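Local structure of putative lipase (Bacteroides thetaiotaomicron VPI-5482, 3BZW) at residues A[34-39]-A[93-98]; A[165-170]-A[211-216]; A[26-31]-A[86-91]. The protein is a putative lipase of the GDSL-like (SGNH hydrolase) family that probably hydrolyses ester bonds in lipids such as lysophospholipids. All blocks are in the same frame, centred on the assembly; numbering follows the deposited sequence.

Interaction 1: residues A[34-39]-A[93-98]; sequences DSITDP and LVFMGT. With ACT (acetate ion), chain G.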
loop_
_atom_site.group_PDB
_atom_site.type_symbol
_atom_site.label_atom_id
_atom_site.label_comp_id
_atom_site.label_asym_id
_atom_site.label_seq_id
_atom_site.Cartn_x
_atom_site.Cartn_y
_atom_site.Cartn_z
ATOM N N ASP A 34 -21.537 28.831 -17.528
ATOM C CA ASP A 34 -22.005 28.367 -18.829
ATOM C C ASP A 34 -23.527 28.276 -18.941
ATOM O O ASP A 34 -24.251 29.030 -18.296
ATOM C CB ASP A 34 -21.372 27.005 -19.163
ATOM C CG ASP A 34 -21.513 25.994 -18.033
ATOM O OD1 ASP A 34 -22.585 25.948 -17.395
ATOM O OD2 ASP A 34 -20.551 25.236 -17.787
ATOM N N SER A 35 -24.011 27.349 -19.763
ATOM C CA SER A 35 -25.450 27.203 -19.974
ATOM C C SER A 35 -26.254 26.884 -18.718
ATOM O O SER A 35 -27.423 27.263 -18.610
ATOM C CB SER A 35 -25.723 26.136 -21.038
ATOM O OG SER A 35 -27.111 25.977 -21.256
ATOM N N ILE A 36 -25.641 26.190 -17.769
ATOM C CA ILE A 36 -26.350 25.838 -16.545
ATOM C C ILE A 36 -26.646 27.094 -15.721
ATOM O O ILE A 36 -27.492 27.083 -14.826
ATOM C CB ILE A 36 -25.545 24.786 -15.739
ATOM C CG1 ILE A 36 -25.468 23.490 -16.562
ATOM C CG2 ILE A 36 -26.208 24.517 -14.391
ATOM C CD1 ILE A 36 -24.811 22.318 -15.857
ATOM N N THR A 37 -25.966 28.185 -16.060
ATOM C CA THR A 37 -26.153 29.467 -15.387
ATOM C C THR A 37 -26.886 30.458 -16.313
ATOM O O THR A 37 -27.600 31.350 -15.847
ATOM C CB THR A 37 -24.783 30.058 -14.962
ATOM O OG1 THR A 37 -24.256 29.293 -13.867
ATOM C CG2 THR A 37 -24.922 31.513 -14.544
ATOM N N ASP A 38 -26.708 30.275 -17.619
ATOM C CA ASP A 38 -27.321 31.121 -18.652
ATOM C C ASP A 38 -28.846 31.201 -18.506
ATOM O O ASP A 38 -29.533 30.177 -18.470
ATOM C CB ASP A 38 -26.976 30.550 -20.033
ATOM C CG ASP A 38 -27.328 31.486 -21.182
ATOM O OD1 ASP A 38 -28.195 32.376 -21.023
ATOM O OD2 ASP A 38 -26.733 31.308 -22.266
ATOM N N PRO A 39 -29.397 32.423 -18.422
ATOM C CA PRO A 39 -30.852 32.579 -18.288
ATOM C C PRO A 39 -31.591 32.003 -19.496
ATOM O O PRO A 39 -32.753 31.609 -19.395
ATOM C CB PRO A 39 -31.029 34.096 -18.192
ATOM C CG PRO A 39 -29.735 34.556 -17.588
ATOM C CD PRO A 39 -28.720 33.728 -18.327
ATOM N N LEU A 93 -19.661 34.108 -7.819
ATOM C CA LEU A 93 -19.647 32.655 -7.901
ATOM C C LEU A 93 -19.200 32.268 -9.306
ATOM O O LEU A 93 -19.682 32.828 -10.298
ATOM C CB LEU A 93 -21.036 32.067 -7.634
ATOM C CG LEU A 93 -21.665 32.259 -6.254
ATOM C CD1 LEU A 93 -22.952 31.448 -6.182
ATOM C CD2 LEU A 93 -20.703 31.808 -5.164
ATOM N N VAL A 94 -18.271 31.322 -9.388
ATOM C CA VAL A 94 -17.763 30.853 -10.671
ATOM C C VAL A 94 -18.098 29.367 -10.773
ATOM O O VAL A 94 -17.554 28.547 -10.039
ATOM C CB VAL A 94 -16.238 31.051 -10.770
ATOM C CG1 VAL A 94 -15.759 30.698 -12.171
ATOM C CG2 VAL A 94 -15.879 32.499 -10.425
ATOM N N PHE A 95 -19.000 29.044 -11.694
ATOM C CA PHE A 95 -19.489 27.682 -11.915
ATOM C C PHE A 95 -19.123 27.358 -13.365
ATOM O O PHE A 95 -19.932 27.543 -14.268
ATOM C CB PHE A 95 -21.010 27.711 -11.715
ATOM C CG PHE A 95 -21.665 26.363 -11.658
ATOM C CD1 PHE A 95 -23.055 26.265 -11.706
ATOM C CD2 PHE A 95 -20.917 25.199 -11.536
ATOM C CE1 PHE A 95 -23.687 25.027 -11.634
ATOM C CE2 PHE A 95 -21.545 23.952 -11.463
ATOM C CZ PHE A 95 -22.927 23.870 -11.512
HETATM N N MSE A 96 -17.910 26.851 -13.578
HETATM C CA MSE A 96 -17.422 26.608 -14.934
HETATM C C MSE A 96 -16.502 25.394 -15.073
HETATM O O MSE A 96 -15.865 24.977 -14.110
HETATM C CB MSE A 96 -16.648 27.856 -15.375
HETATM C CG MSE A 96 -16.195 27.883 -16.822
HETATM SE SE MSE A 96 -17.595 28.514 -17.967
HETATM C CE MSE A 96 -17.258 30.426 -17.819
ATOM N N GLY A 97 -16.428 24.836 -16.281
ATOM C CA GLY A 97 -15.532 23.716 -16.502
ATOM C C GLY A 97 -16.062 22.503 -17.235
ATOM O O GLY A 97 -15.295 21.786 -17.879
ATOM N N THR A 98 -17.364 22.260 -17.160
ATOM C CA THR A 98 -17.910 21.089 -17.829
ATOM C C THR A 98 -17.681 21.138 -19.345
ATOM O O THR A 98 -17.519 20.101 -19.989
ATOM C CB THR A 98 -19.414 20.906 -17.499
ATOM O OG1 THR A 98 -19.750 19.517 -17.606
ATOM C CG2 THR A 98 -20.290 21.709 -18.451
HETATM C C ACT G . -23.198 24.115 -21.389
HETATM O O ACT G . -23.872 23.573 -22.248
HETATM O OXT ACT G . -22.751 25.233 -21.586
HETATM C CH3 ACT G . -22.931 23.414 -20.081
HETATM O O HOH W 1 -22.589 27.433 -15.009
HETATM O O HOH W 2 -18.042 25.166 -18.681
HETATM O O HOH W 3 -19.467 23.726 -15.607
#
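Asp-34 faces Met-96 and Thr-98 with a short side chain whose successive atoms meet different neighbours. Its CB lies 4.2 Å from SE of Met-96, a selenomethionine, and 3.3 Å from OXT of the bound acetate. At CG the nearest neighbour is the acetate methyl, CH3, 3.6 Å away. The first torsion puts CG between the backbone N and the carbonyl carbon (chi1 50°), and this turns OD1 back over its own chain, where it accepts from N of Ile-36 at 3.1 Å. That Asx turn uses the anti side of OD1, with the donor 22° out of the carboxylate plane. OD2 points across instead: it touches CG2 of Thr-98 at 3.6 Å and receives bonds from two waters, one held by Gly-97 N, the other by Thr-98 N. Asp-34 and Ser-35 match the Asp-Ser pair of the GDSL signature, so Ser-35 is probably the nucleophile, as in relatives. The acetate bonds to Ser-35 N, Gly-68 N and Asn-99 ND2, consistent with an SGNH oxyanion hole, and to NE2 of His-242, probably the catalytic histidine. An alanine at Asp-34 would probably leave Ile-36 N without OD1 and the two waters without OD2, freeing the turn that carries Ser-35 to shift. Gly-97 suits its place because any CB would jam against the carbonyl O of Met-96. Ile-36 CG2 packs on CE1 of Phe-95 at 3.8 Å, while a third water joins Asp-34 N and Thr-37 OG1 to Phe-95 O; Thr-37 OG1 also bonds to Tyr-49 OH.

Interaction 2: residues A[165-170]-A[211-216]; sequences LLTPLH and IPVIDF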
loop_
_atom_site.group_PDB
_atom_site.type_symbol
_atom_site.label_atom_id
_atom_site.label_comp_id
_atom_site.label_asym_id
_atom_site.label_seq_id
_atom_site.Cartn_x
_atom_site.Cartn_y
_atom_site.Cartn_z
ATOM N N LEU A 165 -15.539 29.319 -5.961
ATOM C CA LEU A 165 -15.572 28.443 -7.127
ATOM C C LEU A 165 -16.472 27.243 -6.854
ATOM O O LEU A 165 -16.480 26.707 -5.748
ATOM C CB LEU A 165 -14.171 27.922 -7.456
ATOM C CG LEU A 165 -13.047 28.938 -7.642
ATOM C CD1 LEU A 165 -11.785 28.208 -8.080
ATOM C CD2 LEU A 165 -13.460 29.975 -8.674
ATOM N N LEU A 166 -17.224 26.826 -7.868
ATOM C CA LEU A 166 -18.100 25.668 -7.741
ATOM C C LEU A 166 -17.618 24.620 -8.740
ATOM O O LEU A 166 -17.345 24.939 -9.898
ATOM C CB LEU A 166 -19.550 26.041 -8.066
ATOM C CG LEU A 166 -20.211 27.193 -7.303
ATOM C CD1 LEU A 166 -21.663 27.323 -7.757
ATOM C CD2 LEU A 166 -20.141 26.943 -5.812
ATOM N N THR A 167 -17.511 23.374 -8.294
ATOM C CA THR A 167 -17.078 22.306 -9.182
ATOM C C THR A 167 -18.227 21.891 -10.100
ATOM O O THR A 167 -19.399 21.977 -9.730
ATOM C CB THR A 167 -16.593 21.060 -8.398
ATOM O OG1 THR A 167 -17.576 20.680 -7.427
ATOM C CG2 THR A 167 -15.268 21.353 -7.698
ATOM N N PRO A 168 -17.898 21.438 -11.317
ATOM C CA PRO A 168 -18.884 21.002 -12.311
ATOM C C PRO A 168 -19.727 19.832 -11.799
ATOM O O PRO A 168 -19.256 19.021 -10.997
ATOM C CB PRO A 168 -18.017 20.602 -13.504
ATOM C CG PRO A 168 -16.799 21.482 -13.357
ATOM C CD PRO A 168 -16.535 21.405 -11.873
ATOM N N LEU A 169 -20.969 19.751 -12.266
ATOM C CA LEU A 169 -21.883 18.683 -11.856
ATOM C C LEU A 169 -21.630 17.399 -12.636
ATOM O O LEU A 169 -21.063 17.438 -13.725
ATOM C CB LEU A 169 -23.335 19.106 -12.104
ATOM C CG LEU A 169 -23.812 20.420 -11.485
ATOM C CD1 LEU A 169 -25.239 20.708 -11.935
ATOM C CD2 LEU A 169 -23.725 20.328 -9.970
ATOM N N HIS A 170 -22.049 16.266 -12.071
ATOM C CA HIS A 170 -21.913 14.993 -12.768
ATOM C C HIS A 170 -22.753 15.179 -14.026
ATOM O O HIS A 170 -23.703 15.963 -14.031
ATOM C CB HIS A 170 -22.451 13.834 -11.919
ATOM C CG HIS A 170 -21.440 13.274 -10.964
ATOM N ND1 HIS A 170 -21.092 13.905 -9.790
ATOM C CD2 HIS A 170 -20.659 12.169 -11.043
ATOM C CE1 HIS A 170 -20.140 13.215 -9.186
ATOM N NE2 HIS A 170 -19.859 12.157 -9.925
ATOM N N ILE A 211 -8.432 30.350 -2.451
ATOM C CA ILE A 211 -9.798 30.717 -2.765
ATOM C C ILE A 211 -10.724 29.593 -2.318
ATOM O O ILE A 211 -10.395 28.416 -2.459
ATOM C CB ILE A 211 -9.941 30.979 -4.291
ATOM C CG1 ILE A 211 -11.300 31.599 -4.600
ATOM C CG2 ILE A 211 -9.758 29.674 -5.074
ATOM C CD1 ILE A 211 -11.416 32.117 -6.038
ATOM N N PRO A 212 -11.890 29.942 -1.749
ATOM C CA PRO A 212 -12.800 28.884 -1.308
ATOM C C PRO A 212 -13.449 28.150 -2.476
ATOM O O PRO A 212 -13.735 28.739 -3.518
ATOM C CB PRO A 212 -13.816 29.637 -0.448
ATOM C CG PRO A 212 -13.859 30.994 -1.092
ATOM C CD PRO A 212 -12.399 31.273 -1.371
ATOM N N VAL A 213 -13.663 26.855 -2.296
ATOM C CA VAL A 213 -14.287 26.042 -3.326
ATOM C C VAL A 213 -15.395 25.217 -2.691
ATOM O O VAL A 213 -15.184 24.589 -1.659
ATOM C CB VAL A 213 -13.273 25.069 -3.977
ATOM C CG1 VAL A 213 -13.983 24.180 -5.008
ATOM C CG2 VAL A 213 -12.142 25.851 -4.634
ATOM N N ILE A 214 -16.579 25.251 -3.293
ATOM C CA ILE A 214 -17.703 24.458 -2.822
ATOM C C ILE A 214 -17.754 23.287 -3.804
ATOM O O ILE A 214 -17.924 23.485 -5.006
ATOM C CB ILE A 214 -19.025 25.261 -2.866
ATOM C CG1 ILE A 214 -18.979 26.375 -1.815
ATOM C CG2 ILE A 214 -20.218 24.338 -2.610
ATOM C CD1 ILE A 214 -20.235 27.210 -1.746
ATOM N N ASP A 215 -17.574 22.073 -3.292
ATOM C CA ASP A 215 -17.560 20.888 -4.141
ATOM C C ASP A 215 -18.969 20.478 -4.551
ATOM O O ASP A 215 -19.485 19.441 -4.126
ATOM C CB ASP A 215 -16.851 19.741 -3.415
ATOM C CG ASP A 215 -16.465 18.605 -4.351
ATOM O OD1 ASP A 215 -16.625 18.755 -5.582
ATOM O OD2 ASP A 215 -15.993 17.563 -3.854
ATOM N N PHE A 216 -19.569 21.315 -5.390
ATOM C CA PHE A 216 -20.917 21.131 -5.908
ATOM C C PHE A 216 -21.101 19.742 -6.517
ATOM O O PHE A 216 -22.163 19.126 -6.380
ATOM C CB PHE A 216 -21.191 22.212 -6.958
ATOM C CG PHE A 216 -22.523 22.890 -6.805
ATOM C CD1 PHE A 216 -23.008 23.235 -5.545
ATOM C CD2 PHE A 216 -23.279 23.224 -7.926
ATOM C CE1 PHE A 216 -24.219 23.900 -5.402
ATOM C CE2 PHE A 216 -24.496 23.891 -7.795
ATOM C CZ PHE A 216 -24.966 24.230 -6.530
#
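Leu-166 and Ile-214 run alongside each other in the same direction, with CD2 of Leu-166 3.6 Å from CB of Ile-214. On this face the ring of Phe-216 is turned so that Leu-166 CD1 sits over one of its faces, while Leu-169 runs alongside and brings its CD2 to 3.6 Å from CD2 of Phe-216. Leu-165 points to the other face, crossing Ile-211 at about a right angle (CD1 to CG2 3.9 Å) and Val-213 obliquely. Branched aliphatic residues suit both faces, since helix 195-210 covers Leu-165 and helix 245-258 covers Leu-166, Ile-214 and Phe-216. The backbones are parallel neighbours, Ile-214 N giving its hydrogen to Leu-165 O at 2.9 Å, and helix 195-210 lies in the connection between them: a beta-alpha-beta crossover ending on the outermost strand of the sheet. Beyond the pairing, Asp-215 centres an inverse gamma turn. Thr-167, with OG1 between its backbone N and carbonyl carbon (chi1 51°), donates to the anti lone pair of Asp-215 OD1 at 2.8 Å. The other oxygen, OD2, makes a salt bridge with Lys-203, and Thr-167 OG1 is also bonded to Asn-217 N.

Interaction 3: residues A[26-31]-A[86-91]; sequences GKKVGY and GGEVDA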
loop_
_atom_site.group_PDB
_atom_site.type_symbol
_atom_site.label_atom_id
_atom_site.label_comp_id
_atom_site.label_asym_id
_atom_site.label_seq_id
_atom_site.Cartn_x
_atom_site.Cartn_y
_atom_site.Cartn_z
ATOM N N GLY A 26 -29.751 39.504 1.089
ATOM C CA GLY A 26 -29.799 40.841 0.516
ATOM C C GLY A 26 -28.585 41.316 -0.261
ATOM O O GLY A 26 -28.532 42.471 -0.675
ATOM N N LYS A 27 -27.613 40.437 -0.476
ATOM C CA LYS A 27 -26.405 40.820 -1.198
ATOM C C LYS A 27 -26.555 40.758 -2.715
ATOM O O LYS A 27 -27.503 40.174 -3.240
ATOM C CB LYS A 27 -25.235 39.936 -0.764
ATOM C CG LYS A 27 -24.947 39.980 0.731
ATOM C CD LYS A 27 -24.671 41.396 1.219
ATOM C CE LYS A 27 -24.375 41.399 2.713
ATOM N NZ LYS A 27 -24.287 42.782 3.268
ATOM N N LYS A 28 -25.611 41.378 -3.416
ATOM C CA LYS A 28 -25.628 41.379 -4.869
ATOM C C LYS A 28 -24.513 40.452 -5.325
ATOM O O LYS A 28 -23.347 40.641 -4.970
ATOM C CB LYS A 28 -25.436 42.805 -5.385
ATOM C CG LYS A 28 -26.469 43.741 -4.762
ATOM C CD LYS A 28 -26.704 44.995 -5.559
ATOM C CE LYS A 28 -27.837 45.794 -4.921
ATOM N NZ LYS A 28 -28.207 46.981 -5.733
ATOM N N VAL A 29 -24.880 39.444 -6.107
ATOM C CA VAL A 29 -23.919 38.447 -6.561
ATOM C C VAL A 29 -23.754 38.320 -8.068
ATOM O O VAL A 29 -24.728 38.336 -8.823
ATOM C CB VAL A 29 -24.295 37.050 -6.000
ATOM C CG1 VAL A 29 -23.281 36.014 -6.461
ATOM C CG2 VAL A 29 -24.357 37.097 -4.476
ATOM N N GLY A 30 -22.504 38.189 -8.499
ATOM C CA GLY A 30 -22.225 38.014 -9.910
ATOM C C GLY A 30 -22.103 36.525 -10.173
ATOM O O GLY A 30 -21.386 35.831 -9.454
ATOM N N TYR A 31 -22.803 36.024 -11.186
ATOM C CA TYR A 31 -22.746 34.601 -11.503
ATOM C C TYR A 31 -22.052 34.353 -12.838
ATOM O O TYR A 31 -22.581 34.681 -13.901
ATOM C CB TYR A 31 -24.156 34.004 -11.531
ATOM C CG TYR A 31 -24.898 34.090 -10.211
ATOM C CD1 TYR A 31 -25.643 35.222 -9.873
ATOM C CD2 TYR A 31 -24.869 33.030 -9.309
ATOM C CE1 TYR A 31 -26.348 35.291 -8.666
ATOM C CE2 TYR A 31 -25.562 33.087 -8.103
ATOM C CZ TYR A 31 -26.301 34.216 -7.786
ATOM O OH TYR A 31 -27.003 34.254 -6.602
ATOM N N GLY A 86 -19.456 46.936 -11.174
ATOM C CA GLY A 86 -18.325 46.991 -10.267
ATOM C C GLY A 86 -18.607 47.578 -8.895
ATOM O O GLY A 86 -18.187 47.018 -7.882
ATOM N N GLY A 87 -19.321 48.698 -8.851
ATOM C CA GLY A 87 -19.608 49.330 -7.574
ATOM C C GLY A 87 -20.786 48.770 -6.804
ATOM O O GLY A 87 -21.065 49.218 -5.692
ATOM N N GLU A 88 -21.477 47.793 -7.380
ATOM C CA GLU A 88 -22.642 47.190 -6.731
ATOM C C GLU A 88 -22.404 45.771 -6.218
ATOM O O GLU A 88 -22.921 45.389 -5.171
ATOM C CB GLU A 88 -23.824 47.127 -7.703
ATOM C CG GLU A 88 -24.194 48.431 -8.379
ATOM C CD GLU A 88 -25.247 48.234 -9.462
ATOM O OE1 GLU A 88 -26.387 47.845 -9.128
ATOM O OE2 GLU A 88 -24.929 48.463 -10.648
ATOM N N VAL A 89 -21.630 44.993 -6.965
ATOM C CA VAL A 89 -21.388 43.595 -6.605
ATOM C C VAL A 89 -20.713 43.371 -5.251
ATOM O O VAL A 89 -19.780 44.088 -4.879
ATOM C CB VAL A 89 -20.586 42.873 -7.723
ATOM C CG1 VAL A 89 -19.131 43.310 -7.702
ATOM C CG2 VAL A 89 -20.720 41.365 -7.566
ATOM N N ASP A 90 -21.206 42.373 -4.519
ATOM C CA ASP A 90 -20.682 42.022 -3.199
ATOM C C ASP A 90 -19.899 40.717 -3.208
ATOM O O ASP A 90 -18.921 40.566 -2.481
ATOM C CB ASP A 90 -21.822 41.884 -2.184
ATOM C CG ASP A 90 -22.574 43.171 -1.979
ATOM O OD1 ASP A 90 -21.915 44.206 -1.747
ATOM O OD2 ASP A 90 -23.822 43.145 -2.043
ATOM N N ALA A 91 -20.346 39.764 -4.014
ATOM C CA ALA A 91 -19.674 38.470 -4.095
ATOM C C ALA A 91 -19.764 37.912 -5.508
ATOM O O ALA A 91 -20.555 38.384 -6.326
ATOM C CB ALA A 91 -20.297 37.496 -3.098
HETATM O O HOH W 4 -28.591 46.240 -8.150
#
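Asp-90 turns its CG anti to its carbonyl carbon and beside its own N (chi1 -63°), which carries the carboxylate to the backbone of Lys-28: OD2 accepts from Lys-28 N at 2.9 Å, on its anti side and 19° out of the carboxylate plane. Lys-28, extended beyond CG, runs past the backbone of Glu-88, with its CB 3.6 Å from Glu-88 O, and ends in a long salt bridge from NZ to Glu-88 OE1 at 3.9 Å that a water also spans. The second carboxylate oxygen, Glu-88 OE2, bonds to His-85 ND1. A short aspartate suits the inner position, where it acts as a backbone acceptor, and long charged chains suit the more solvent-accessible edge. Here strand 91-95, entered from helix 74-85, starts its parallel pairing with strand 28-33 in the sheet of the flavodoxin-like alpha/beta/alpha SGNH fold. Lys-28 O is gripped twice, by Asp-90 N at 2.8 Å and by Ala-91 N at 3.3 Å, the latter in the carbonyl plane; Gly-30 N then bonds to Ala-91 O at 2.9 Å. Val-89 lays its CG2 3.8 Å from N of Gly-30, a residue with no side chain to compete for that place. On the face shared by Val-29 and Ala-91, CG2 of the valine meets CB of the alanine at 4.3 Å, a loose apolar touch.

All three contacts belong to one parallel sheet, ordered 60-63, 28-33, 91-95, 162-166, 213-214, as expected of the SGNH fold. Interaction 3 pairs the beginnings of strands 28-33 and 91-95; interaction 1, about 17 Å away between centres, joins the loop after strand 28-33 to the end of strand 91-95 and the turn after it; their segments alternate along the sequence. Interaction 2 follows later in the chain and completes the sheet at its outer strand, its centre about 11 Å from interaction 1 and 19 Å from interaction 3. Phe-95 packs against Thr-167 and Leu-169, so interactions 1 and 2 touch. Interaction 3 is consistent with setting the probable active-site loops side by side in interaction 1.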